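Local structure of 2-aminomuconate 6-semialdehyde dehydrogenase (Burkholderia cenocepacia, 4U3W) at residues I126-T131 / F179-A184; T159-G164 / E496-C501; G274-A279 / C308-Y313; T396-S401 / V413-P418. The protein probably oxidises the aldehyde group of 2-aminomuconate 6-semialdehyde to the acid with a nicotinamide coenzyme, as a member of the aldehyde dehydrogenase family. All blocks are in the same frame, centred on the assembly; numbering follows the deposited sequence.

Interaction 1 (I126-T131 / F179-A184); sequences IANFRT and FTWKVA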
loop_
_atom_site.group_PDB
_atom_site.type_symbol
_atom_site.label_atom_id
_atom_site.label_comp_id
_atom_site.label_asym_id
_atom_site.label_seq_id
_atom_site.Cartn_x
_atom_site.Cartn_y
_atom_site.Cartn_z
ATOM N N ILE A 126 7.733 -19.078 19.229
ATOM C CA ILE A 126 6.717 -19.780 18.445
ATOM C C ILE A 126 5.953 -18.790 17.599
ATOM O O ILE A 126 5.724 -19.033 16.395
ATOM C CB ILE A 126 5.778 -20.589 19.382
ATOM C CG1 ILE A 126 6.612 -21.688 20.023
ATOM C CG2 ILE A 126 4.507 -21.128 18.622
ATOM C CD1 ILE A 126 6.049 -22.359 21.231
ATOM N N ALA A 127 5.593 -17.645 18.196
ATOM C CA ALA A 127 4.795 -16.633 17.487
ATOM C C ALA A 127 5.485 -16.043 16.235
ATOM O O ALA A 127 4.796 -15.630 15.261
ATOM C CB ALA A 127 4.400 -15.488 18.483
ATOM N N ASN A 128 6.822 -15.980 16.253
ATOM C CA ASN A 128 7.586 -15.520 15.085
ATOM C C ASN A 128 7.282 -16.380 13.873
ATOM O O ASN A 128 7.066 -15.841 12.780
ATOM C CB ASN A 128 9.096 -15.550 15.330
ATOM C CG ASN A 128 9.577 -14.363 16.165
ATOM O OD1 ASN A 128 8.960 -13.298 16.151
ATOM N ND2 ASN A 128 10.667 -14.563 16.939
ATOM N N PHE A 129 7.249 -17.706 14.073
ATOM C CA PHE A 129 6.954 -18.601 12.940
ATOM C C PHE A 129 5.504 -18.381 12.429
ATOM O O PHE A 129 5.305 -18.266 11.210
ATOM C CB PHE A 129 7.192 -20.063 13.318
ATOM C CG PHE A 129 8.665 -20.440 13.291
ATOM C CD1 PHE A 129 9.311 -20.691 12.091
ATOM C CD2 PHE A 129 9.398 -20.487 14.467
ATOM C CE1 PHE A 129 10.682 -20.998 12.077
ATOM C CE2 PHE A 129 10.775 -20.825 14.432
ATOM C CZ PHE A 129 11.384 -21.063 13.237
ATOM N N ARG A 130 4.528 -18.257 13.345
ATOM C CA ARG A 130 3.115 -18.118 12.915
ATOM C C ARG A 130 2.883 -16.780 12.235
ATOM O O ARG A 130 2.126 -16.676 11.256
ATOM C CB ARG A 130 2.151 -18.277 14.108
ATOM C CG ARG A 130 2.382 -19.602 14.826
ATOM C CD ARG A 130 1.084 -20.218 15.280
ATOM N NE ARG A 130 1.277 -21.282 16.241
ATOM C CZ ARG A 130 1.307 -22.571 15.917
ATOM N NH1 ARG A 130 1.169 -22.953 14.631
ATOM N NH2 ARG A 130 1.445 -23.480 16.879
ATOM N N THR A 131 3.549 -15.753 12.746
ATOM C CA THR A 131 3.399 -14.433 12.180
ATOM C C THR A 131 3.880 -14.326 10.757
ATOM O O THR A 131 3.190 -13.801 9.881
ATOM C CB THR A 131 4.142 -13.398 13.035
ATOM O OG1 THR A 131 3.398 -13.218 14.225
ATOM C CG2 THR A 131 4.226 -12.046 12.308
ATOM N N PHE A 179 16.912 -15.751 17.462
ATOM C CA PHE A 179 17.264 -16.754 16.425
ATOM C C PHE A 179 16.032 -16.918 15.488
ATOM O O PHE A 179 16.136 -16.764 14.289
ATOM C CB PHE A 179 17.679 -18.065 17.121
ATOM C CG PHE A 179 18.323 -19.103 16.243
ATOM C CD1 PHE A 179 19.645 -18.997 15.842
ATOM C CD2 PHE A 179 17.635 -20.236 15.907
ATOM C CE1 PHE A 179 20.266 -20.038 15.067
ATOM C CE2 PHE A 179 18.219 -21.263 15.118
ATOM C CZ PHE A 179 19.524 -21.165 14.705
ATOM N N THR A 180 14.853 -17.132 16.055
ATOM C CA THR A 180 13.673 -17.349 15.224
ATOM C C THR A 180 13.175 -16.077 14.526
ATOM O O THR A 180 12.541 -16.161 13.465
ATOM C CB THR A 180 12.503 -17.914 16.037
ATOM O OG1 THR A 180 12.173 -16.991 17.084
ATOM C CG2 THR A 180 12.891 -19.282 16.626
ATOM N N TRP A 181 13.437 -14.921 15.138
ATOM C CA TRP A 181 13.138 -13.643 14.545
ATOM C C TRP A 181 13.793 -13.538 13.141
ATOM O O TRP A 181 13.232 -12.898 12.240
ATOM C CB TRP A 181 13.646 -12.546 15.480
ATOM C CG TRP A 181 13.604 -11.161 14.954
ATOM C CD1 TRP A 181 14.678 -10.310 14.790
ATOM C CD2 TRP A 181 12.438 -10.417 14.541
ATOM N NE1 TRP A 181 14.243 -9.095 14.300
ATOM C CE2 TRP A 181 12.883 -9.137 14.120
ATOM C CE3 TRP A 181 11.075 -10.719 14.462
ATOM C CZ2 TRP A 181 12.002 -8.143 13.652
ATOM C CZ3 TRP A 181 10.190 -9.732 13.983
ATOM C CH2 TRP A 181 10.664 -8.460 13.580
ATOM N N LYS A 182 14.949 -14.199 12.955
ATOM C CA LYS A 182 15.624 -14.235 11.640
ATOM C C LYS A 182 15.315 -15.505 10.840
ATOM O O LYS A 182 15.070 -15.445 9.606
ATOM C CB LYS A 182 17.169 -14.140 11.807
ATOM C CG LYS A 182 17.638 -12.978 12.663
ATOM C CD LYS A 182 17.038 -11.667 12.155
ATOM C CE LYS A 182 17.588 -10.438 12.918
ATOM N NZ LYS A 182 19.120 -10.532 12.879
ATOM N N VAL A 183 15.321 -16.655 11.505
ATOM C CA VAL A 183 15.084 -17.906 10.773
ATOM C C VAL A 183 13.679 -17.908 10.117
ATOM O O VAL A 183 13.517 -18.303 8.949
ATOM C CB VAL A 183 15.221 -19.139 11.721
ATOM C CG1 VAL A 183 14.888 -20.482 11.006
ATOM C CG2 VAL A 183 16.639 -19.209 12.302
ATOM N N ALA A 184 12.666 -17.409 10.833
ATOM C CA ALA A 184 11.305 -17.514 10.283
ATOM C C ALA A 184 11.083 -16.680 8.996
ATOM O O ALA A 184 10.599 -17.239 8.021
ATOM C CB ALA A 184 10.226 -17.176 11.381
#
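Thr180 and Asn128 join two almost parallel helices in the interior of the chain, a helix-helix packing in which the axes approach to 8.6 Å and cross at -19°. Helix 175-188 connects two strands of the mixed sheet, 153-169 and 192-196, and helix 114-138 lies along it. Thr180 uses both branches. OG1 accepts a nearly straight bond from Asn128 ND2 (2.9 Å, 172° at the hydrogen) that lies in the amide plane; the same hydroxyl is also hydrogen-bonded within its own helix, to the carbonyls of Leu176 and Leu177. With OG1 set between the backbone N and carbonyl carbon (chi1 60°), CG2 is left to press on the Phe129 ring, 3.4 Å from CE2. Trp181 starts out away from helix 114-138, and its NE1 is hydrogen-bonded to Glu272. The six-membered side of the indole meets the amide: Asn128 OD1 lies at its edge near the ring plane, 3.7 Å from CE3. The two ends of one amide thus serve different neighbours, and the straight bond to Thr180 OG1 should fix which way the amide is turned. Val183 adds a lighter touch, CG1 standing 4.2 Å from Phe129 CZ, and its other neighbours include Met212 and Phe222. Ala184 closes the series from above the Phe129 ring in a CH-pi contact, with CB 4.0 Å from the ring centroid and displaced toward CD1.

Interaction 2 (T159-G164 / E496-C501); sequences TRKPLG and ELTNVC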
loop_
_atom_site.group_PDB
_atom_site.type_symbol
_atom_site.label_atom_id
_atom_site.label_comp_id
_atom_site.label_asym_id
_atom_site.label_seq_id
_atom_site.Cartn_x
_atom_site.Cartn_y
_atom_site.Cartn_z
ATOM N N THR A 159 8.174 -8.765 -8.870
ATOM C CA THR A 159 8.198 -10.113 -8.309
ATOM C C THR A 159 9.272 -10.207 -7.216
ATOM O O THR A 159 10.168 -9.368 -7.142
ATOM C CB THR A 159 8.499 -11.186 -9.370
ATOM O OG1 THR A 159 9.868 -11.064 -9.815
ATOM C CG2 THR A 159 7.547 -11.043 -10.565
ATOM N N ARG A 160 9.163 -11.209 -6.343
ATOM C CA ARG A 160 10.151 -11.445 -5.272
ATOM C C ARG A 160 10.556 -12.888 -5.424
ATOM O O ARG A 160 9.705 -13.749 -5.718
ATOM C CB ARG A 160 9.554 -11.187 -3.889
ATOM C CG ARG A 160 9.215 -9.718 -3.570
ATOM C CD ARG A 160 8.997 -9.622 -2.045
ATOM N NE ARG A 160 8.518 -8.335 -1.548
ATOM C CZ ARG A 160 7.309 -8.147 -0.998
ATOM N NH1 ARG A 160 6.461 -9.165 -0.885
ATOM N NH2 ARG A 160 6.930 -6.941 -0.563
ATOM N N LYS A 161 11.853 -13.165 -5.333
ATOM C CA LYS A 161 12.295 -14.526 -5.272
ATOM C C LYS A 161 13.286 -14.555 -4.072
ATOM O O LYS A 161 13.732 -13.494 -3.615
ATOM C CB LYS A 161 12.940 -14.997 -6.633
ATOM C CG LYS A 161 14.140 -14.176 -7.128
ATOM C CD LYS A 161 14.896 -14.796 -8.415
ATOM C CE LYS A 161 14.049 -14.642 -9.680
ATOM N NZ LYS A 161 13.733 -13.216 -9.969
ATOM N N PRO A 162 13.628 -15.736 -3.571
ATOM C CA PRO A 162 14.582 -15.743 -2.452
ATOM C C PRO A 162 15.930 -15.077 -2.828
ATOM O O PRO A 162 16.318 -15.222 -4.012
ATOM C CB PRO A 162 14.810 -17.237 -2.203
ATOM C CG PRO A 162 13.753 -17.986 -2.963
ATOM C CD PRO A 162 13.292 -17.096 -4.053
ATOM N N LEU A 163 16.623 -14.407 -1.886
ATOM C CA LEU A 163 18.073 -14.091 -2.060
ATOM C C LEU A 163 18.909 -15.342 -2.345
ATOM O O LEU A 163 19.807 -15.339 -3.202
ATOM C CB LEU A 163 18.648 -13.407 -0.823
ATOM C CG LEU A 163 18.253 -11.982 -0.443
ATOM C CD1 LEU A 163 18.947 -11.533 0.851
ATOM C CD2 LEU A 163 18.684 -11.083 -1.578
ATOM N N GLY A 164 18.621 -16.425 -1.626
ATOM C CA GLY A 164 19.342 -17.667 -1.831
ATOM C C GLY A 164 19.652 -18.344 -0.505
ATOM O O GLY A 164 18.814 -19.129 0.026
ATOM N N GLU A 496 15.038 -11.062 -3.413
ATOM C CA GLU A 496 15.462 -10.149 -4.480
ATOM C C GLU A 496 14.181 -9.666 -5.202
ATOM O O GLU A 496 13.367 -10.494 -5.616
ATOM C CB GLU A 496 16.427 -10.801 -5.490
ATOM C CG GLU A 496 17.970 -10.780 -5.075
ATOM C CD GLU A 496 18.637 -9.362 -4.861
ATOM O OE1 GLU A 496 18.084 -8.315 -5.189
ATOM O OE2 GLU A 496 19.762 -9.314 -4.338
ATOM N N LEU A 497 14.009 -8.346 -5.303
ATOM C CA LEU A 497 12.922 -7.741 -6.089
ATOM C C LEU A 497 13.332 -7.749 -7.550
ATOM O O LEU A 497 14.453 -7.327 -7.865
ATOM C CB LEU A 497 12.659 -6.302 -5.681
ATOM C CG LEU A 497 11.749 -6.104 -4.484
ATOM C CD1 LEU A 497 12.297 -6.866 -3.272
ATOM C CD2 LEU A 497 11.546 -4.595 -4.203
ATOM N N THR A 498 12.427 -8.173 -8.423
ATOM C CA THR A 498 12.655 -8.022 -9.848
ATOM C C THR A 498 11.485 -7.259 -10.448
ATOM O O THR A 498 10.340 -7.625 -10.217
ATOM C CB THR A 498 12.803 -9.385 -10.585
ATOM O OG1 THR A 498 13.913 -10.103 -10.046
ATOM C CG2 THR A 498 13.019 -9.167 -12.175
ATOM N N ASN A 499 11.781 -6.178 -11.143
ATOM C CA ASN A 499 10.771 -5.496 -11.937
ATOM C C ASN A 499 10.742 -6.131 -13.347
ATOM O O ASN A 499 11.772 -6.147 -14.030
ATOM C CB ASN A 499 11.059 -3.996 -12.004
ATOM C CG ASN A 499 9.932 -3.216 -12.691
ATOM O OD1 ASN A 499 8.784 -3.230 -12.237
ATOM N ND2 ASN A 499 10.251 -2.555 -13.795
ATOM N N VAL A 500 9.613 -6.732 -13.709
ATOM C CA VAL A 500 9.411 -7.326 -15.022
ATOM C C VAL A 500 8.594 -6.333 -15.867
ATOM O O VAL A 500 7.465 -5.959 -15.475
ATOM C CB VAL A 500 8.699 -8.680 -14.963
ATOM C CG1 VAL A 500 8.342 -9.203 -16.387
ATOM C CG2 VAL A 500 9.478 -9.692 -14.120
ATOM N N CYS A 501 9.192 -5.889 -16.976
ATOM C CA CYS A 501 8.665 -4.837 -17.812
ATOM C C CYS A 501 8.360 -5.382 -19.205
ATOM O O CYS A 501 9.276 -5.716 -19.942
ATOM C CB CYS A 501 9.670 -3.667 -17.895
ATOM S SG CYS A 501 9.097 -2.236 -18.835
#
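Thr159 and Thr498 face each other as a hydrogen-bonded pair of an antiparallel beta ladder, N of Thr159 reaching O of Thr498 at 2.8 Å and N of Thr498 reaching O of Thr159 at 2.9 Å. Two residues on, Lys161 and Glu496 form the next such pair, with Glu496 N 2.8 Å from Lys161 O. Between them lies the non-hydrogen-bonded pair Arg160 and Leu497. The ladder belongs to the oligomerisation region of the aldehyde dehydrogenase fold: Asn499, Val500 and Cys501 continue the sheet in parallel pairing with a strand of the second subunit. Side chains here serve that interface too. Glu496 forms a salt bridge with Arg484 of the second subunit, and Thr498 OG1 bonds to the Thr457 carbonyl of that subunit. Lys161, bent at its last two torsions, curls over the same face to place NZ 3.1 Å from Thr498 OG1 and on Ile455 O of the second subunit. On the other face Arg160 NE pairs with Asp492, a magnesium ligand, while Leu497 CD1 sits at the guanidinium edge. Where strand 153-169 is interrupted, the Leu163 side chain crosses that of Glu496 at about a right angle, its CD2 3.6 Å from Glu496 CG.

Interaction 3 (G274-A279 / C308-Y313); sequences GGKNAA and CSERVY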
loop_
_atom_site.group_PDB
_atom_site.type_symbol
_atom_site.label_atom_id
_atom_site.label_comp_id
_atom_site.label_asym_id
_atom_site.label_seq_id
_atom_site.Cartn_x
_atom_site.Cartn_y
_atom_site.Cartn_z
ATOM N N GLY A 274 24.350 -2.146 18.765
ATOM C CA GLY A 274 24.277 -1.686 20.156
ATOM C C GLY A 274 23.338 -0.512 20.369
ATOM O O GLY A 274 22.778 0.047 19.404
ATOM N N GLY A 275 23.123 -0.148 21.640
ATOM C CA GLY A 275 22.395 1.064 21.948
ATOM C C GLY A 275 22.840 1.619 23.318
ATOM O O GLY A 275 23.440 0.901 24.132
ATOM N N LYS A 276 22.567 2.895 23.560
ATOM C CA LYS A 276 22.683 3.473 24.916
ATOM C C LYS A 276 21.407 4.244 25.153
ATOM O O LYS A 276 21.365 5.479 25.088
ATOM C CB LYS A 276 23.899 4.366 25.059
ATOM C CG LYS A 276 24.173 4.798 26.545
ATOM C CD LYS A 276 24.670 3.618 27.417
ATOM C CE LYS A 276 24.980 4.097 28.874
ATOM N NZ LYS A 276 25.584 2.988 29.663
ATOM N N ASN A 277 20.337 3.482 25.338
ATOM C CA ASN A 277 18.996 4.005 25.279
ATOM C C ASN A 277 18.569 4.798 26.510
ATOM O O ASN A 277 18.956 4.483 27.622
ATOM C CB ASN A 277 18.019 2.858 25.063
ATOM C CG ASN A 277 18.464 1.955 23.926
ATOM O OD1 ASN A 277 18.602 2.395 22.776
ATOM N ND2 ASN A 277 18.664 0.697 24.236
ATOM N N ALA A 278 17.769 5.830 26.272
ATOM C CA ALA A 278 17.200 6.666 27.340
ATOM C C ALA A 278 15.715 6.377 27.614
ATOM O O ALA A 278 14.940 5.991 26.682
ATOM C CB ALA A 278 17.366 8.142 26.998
ATOM N N ALA A 279 15.339 6.565 28.879
ATOM C CA ALA A 279 13.941 6.702 29.288
ATOM C C ALA A 279 13.768 8.133 29.829
ATOM O O ALA A 279 14.632 8.622 30.578
ATOM C CB ALA A 279 13.574 5.655 30.352
ATOM N N CYS A 308 17.394 -2.047 26.516
ATOM C CA CYS A 308 17.303 -1.559 27.913
ATOM C C CYS A 308 17.688 -0.106 28.054
ATOM O O CYS A 308 18.460 0.425 27.260
ATOM C CB CYS A 308 18.173 -2.407 28.881
ATOM S SG CYS A 308 17.332 -3.954 29.273
ATOM N N SER A 309 17.092 0.547 29.058
ATOM C CA SER A 309 17.361 1.931 29.335
ATOM C C SER A 309 18.519 2.034 30.328
ATOM O O SER A 309 18.324 1.807 31.519
ATOM C CB SER A 309 16.101 2.630 29.918
ATOM O OG SER A 309 15.721 1.999 31.142
ATOM N N GLU A 310 19.709 2.420 29.857
ATOM C CA GLU A 310 20.826 2.626 30.762
ATOM C C GLU A 310 20.990 4.100 31.129
ATOM O O GLU A 310 21.732 4.393 32.057
ATOM C CB GLU A 310 22.143 2.050 30.148
ATOM C CG GLU A 310 22.056 0.522 30.098
ATOM C CD GLU A 310 23.400 -0.183 29.694
ATOM O OE1 GLU A 310 24.375 0.511 29.317
ATOM O OE2 GLU A 310 23.454 -1.423 29.785
ATOM N N ARG A 311 20.280 5.013 30.425
ATOM C CA ARG A 311 20.208 6.442 30.800
ATOM C C ARG A 311 18.751 6.713 31.130
ATOM O O ARG A 311 17.844 6.228 30.430
ATOM C CB ARG A 311 20.644 7.412 29.674
ATOM C CG ARG A 311 22.076 7.198 29.127
ATOM C CD ARG A 311 22.394 8.202 28.023
ATOM N NE ARG A 311 21.793 7.822 26.713
ATOM C CZ ARG A 311 21.382 8.711 25.806
ATOM N NH1 ARG A 311 21.444 10.012 26.077
ATOM N NH2 ARG A 311 20.888 8.308 24.635
ATOM N N VAL A 312 18.526 7.438 32.215
ATOM C CA VAL A 312 17.173 7.911 32.563
ATOM C C VAL A 312 17.239 9.419 32.817
ATOM O O VAL A 312 18.174 9.882 33.491
ATOM C CB VAL A 312 16.602 7.195 33.832
ATOM C CG1 VAL A 312 15.128 7.638 34.099
ATOM C CG2 VAL A 312 16.686 5.672 33.658
ATOM N N TYR A 313 16.281 10.184 32.257
ATOM C CA TYR A 313 16.188 11.616 32.539
ATOM C C TYR A 313 14.819 11.935 33.142
ATOM O O TYR A 313 13.806 11.635 32.545
ATOM C CB TYR A 313 16.397 12.481 31.289
ATOM C CG TYR A 313 17.749 12.228 30.576
ATOM C CD1 TYR A 313 18.931 12.805 31.022
ATOM C CD2 TYR A 313 17.802 11.418 29.458
ATOM C CE1 TYR A 313 20.175 12.577 30.350
ATOM C CE2 TYR A 313 19.030 11.164 28.778
ATOM C CZ TYR A 313 20.198 11.749 29.246
ATOM O OH TYR A 313 21.322 11.478 28.537
HETATM O O HOH W 1 21.064 0.942 26.560
HETATM O O HOH W 2 24.639 3.756 32.135
#
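Lys276 and Glu310 supply the charged part of this contact, a salt bridge in which NZ meets OE1 on the anti side of the carboxylate at 2.8 Å. Glu407 O and a water, itself bonded to Glu310 O, also hold NZ, while the carboxylate is gripped by the backbone amides of Ile409 and Phe410.

Side chains also bond to backbone carbonyls. Arg311, bent at chi3 (-79°), turns NE and NH2 side-on to Lys276 O, each 2.9 Å away and the oxygen lying in the guanidinium plane. NH1 bonds to Tyr313 OH and to Arg428 O. Asn277 ND2 donates to Cys308 O at 3.0 Å and is also hydrogen-bonded to Cys306 O, and its OD1 accepts from Ala437 N.

Between the backbones runs a parallel ladder, Arg311 N to Asn277 O, Ala279 N to Arg311 O and Tyr313 N to Ala279 O (2.8 Å). It joins the two strands of a beta-alpha-beta crossover whose helix is 287-299.

Packing is modest. Ala278 CB sits over the centre of the guanidinium face of Arg311, 4.2 Å above the plane, and against the edge of the Tyr313 ring.

Every touching residue is buried, yet the charges have partners: Lys276 is balanced by Glu310, and Arg311 spends its guanidinium on carbonyls and a hydroxyl, which should fix its orientation and link strand 309-315 and the start of its neighbour to helix 422-430.

Interaction 4 (T396-S401 / V413-P418); sequences TGLPDS and VCHIAP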
loop_
_atom_site.group_PDB
_atom_site.type_symbol
_atom_site.label_atom_id
_atom_site.label_comp_id
_atom_site.label_asym_id
_atom_site.label_seq_id
_atom_site.Cartn_x
_atom_site.Cartn_y
_atom_site.Cartn_z
ATOM N N THR A 396 23.550 8.050 40.225
ATOM C CA THR A 396 23.293 9.446 39.883
ATOM C C THR A 396 24.594 10.282 39.871
ATOM O O THR A 396 25.674 9.778 40.225
ATOM C CB THR A 396 22.276 10.120 40.882
ATOM O OG1 THR A 396 22.765 9.976 42.213
ATOM C CG2 THR A 396 20.906 9.467 40.804
ATOM N N GLY A 397 24.508 11.553 39.471
ATOM C CA GLY A 397 25.658 12.453 39.617
ATOM C C GLY A 397 26.663 12.505 38.482
ATOM O O GLY A 397 27.628 13.234 38.555
ATOM N N LEU A 398 26.457 11.752 37.414
ATOM C CA LEU A 398 27.408 11.783 36.289
ATOM C C LEU A 398 26.969 12.772 35.183
ATOM O O LEU A 398 25.784 12.873 34.876
ATOM C CB LEU A 398 27.567 10.376 35.715
ATOM C CG LEU A 398 28.127 9.328 36.684
ATOM C CD1 LEU A 398 28.075 7.929 36.059
ATOM C CD2 LEU A 398 29.590 9.694 37.039
ATOM N N PRO A 399 27.928 13.497 34.581
ATOM C CA PRO A 399 27.621 14.414 33.473
ATOM C C PRO A 399 27.395 13.647 32.170
ATOM O O PRO A 399 27.870 12.513 32.092
ATOM C CB PRO A 399 28.875 15.295 33.387
ATOM C CG PRO A 399 29.999 14.374 33.852
ATOM C CD PRO A 399 29.363 13.551 34.970
ATOM N N ASP A 400 26.733 14.261 31.188
ATOM C CA ASP A 400 26.392 13.599 29.921
ATOM C C ASP A 400 27.622 13.072 29.170
ATOM O O ASP A 400 27.531 12.145 28.331
ATOM C CB ASP A 400 25.601 14.575 29.022
ATOM C CG ASP A 400 24.163 14.819 29.525
ATOM O OD1 ASP A 400 23.783 14.272 30.586
ATOM O OD2 ASP A 400 23.410 15.552 28.843
ATOM N N SER A 401 28.782 13.631 29.511
ATOM C CA SER A 401 30.053 13.288 28.883
ATOM C C SER A 401 30.737 12.054 29.466
ATOM O O SER A 401 31.732 11.576 28.908
ATOM C CB SER A 401 30.999 14.478 29.023
ATOM O OG SER A 401 31.192 14.716 30.401
ATOM N N VAL A 413 21.728 -1.937 35.128
ATOM C CA VAL A 413 22.141 -0.648 35.643
ATOM C C VAL A 413 21.446 0.464 34.853
ATOM O O VAL A 413 21.117 0.312 33.665
ATOM C CB VAL A 413 23.687 -0.511 35.581
ATOM C CG1 VAL A 413 24.198 -0.500 34.115
ATOM C CG2 VAL A 413 24.159 0.699 36.343
ATOM N N CYS A 414 21.155 1.560 35.543
ATOM C CA CYS A 414 20.735 2.779 34.886
ATOM C C CYS A 414 21.334 3.930 35.669
ATOM O O CYS A 414 21.487 3.834 36.889
ATOM C CB CYS A 414 19.190 2.907 34.830
ATOM S SG CYS A 414 18.311 2.846 36.408
ATOM N N HIS A 415 21.657 5.003 34.949
ATOM C CA HIS A 415 21.994 6.282 35.548
ATOM C C HIS A 415 20.726 7.194 35.455
ATOM O O HIS A 415 20.053 7.214 34.445
ATOM C CB HIS A 415 23.198 6.936 34.839
ATOM C CG HIS A 415 23.499 8.324 35.326
ATOM N ND1 HIS A 415 22.915 9.453 34.778
ATOM C CD2 HIS A 415 24.310 8.772 36.317
ATOM C CE1 HIS A 415 23.345 10.530 35.417
ATOM N NE2 HIS A 415 24.184 10.144 36.360
ATOM N N ILE A 416 20.440 7.967 36.494
ATOM C CA ILE A 416 19.281 8.906 36.484
ATOM C C ILE A 416 19.798 10.349 36.627
ATOM O O ILE A 416 20.595 10.630 37.539
ATOM C CB ILE A 416 18.276 8.547 37.630
ATOM C CG1 ILE A 416 18.095 7.019 37.638
ATOM C CG2 ILE A 416 16.871 9.294 37.476
ATOM C CD1 ILE A 416 17.146 6.451 38.652
ATOM N N ALA A 417 19.364 11.258 35.735
ATOM C CA ALA A 417 19.727 12.687 35.846
ATOM C C ALA A 417 18.480 13.524 35.806
ATOM O O ALA A 417 17.488 13.098 35.225
ATOM C CB ALA A 417 20.674 13.131 34.737
ATOM N N PRO A 418 18.518 14.716 36.445
ATOM C CA PRO A 418 17.400 15.660 36.325
ATOM C C PRO A 418 17.452 16.464 35.034
ATOM O O PRO A 418 18.567 16.704 34.555
ATOM C CB PRO A 418 17.606 16.597 37.516
ATOM C CG PRO A 418 19.124 16.631 37.668
ATOM C CD PRO A 418 19.598 15.234 37.308
HETATM O O HOH W 3 22.174 12.754 38.343
#
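Thr396 and Ile416 bring their CA atoms to 5.3 Å just where strand 393-396 leaves its parallel neighbour 413-419, and from Gly397 (phi 89°, psi 0°) the chain turns away into the loop before helix 403-406. Those angles are ones glycine readily adopts.

Beyond the turn a water joins the two backbones, accepting from Gly397 N at 2.9 Å and donating to Ile416 O at 2.8 Å. Thr396 rests its methyl CG2 beside that same carbonyl, 3.5 Å from Ile416 O.

His415 makes the principal side-chain contact. Its CG stands anti to the backbone N (chi1 174°), which carries the imidazole toward the loop, and NE2 takes the Leu398 amide at 3.0 Å. This donor approaches near the ring edge, though 23° out of its plane. The Leu398 side chain then passes the same corner of the ring obliquely, with CB 3.5 Å from NE2 and CG and CD1 close to CD2; the Leu398 side chain also packs on Glu367 and Ala369. Further out, Asp400 does not touch the strand but forms a salt bridge with Arg428, whose NH1 also binds Pro418 O, so one arginine is a partner of both segments.

Because NE2 accepts a backbone N-H, it cannot itself carry a proton in this arrangement; a neutral His415 would therefore have its hydrogen on ND1, and the ring probably keeps that tautomer while it holds the loop to the strand.

From the N terminus, helix 114-138 supplies 126-131, strand 153-169 supplies 159-164, and helix 175-188 then closes interaction 1. Segment 159-164 pairs only much later in the chain, with 496-501 on strand 495-503, so interactions 1 and 2 cross, and interaction 2 encloses both later contacts. Interactions 3 and 4 follow in series within that long loop, the first closing across one beta-alpha-beta unit and the second across a short excursion of 11 residues. They touch in one sheet, where Val312 N lies 2.7 Å from His415 O in a probable hydrogen bond. Interactions 1 and 4, about 37 Å apart between centres, lie on opposite sides of the chain's centre.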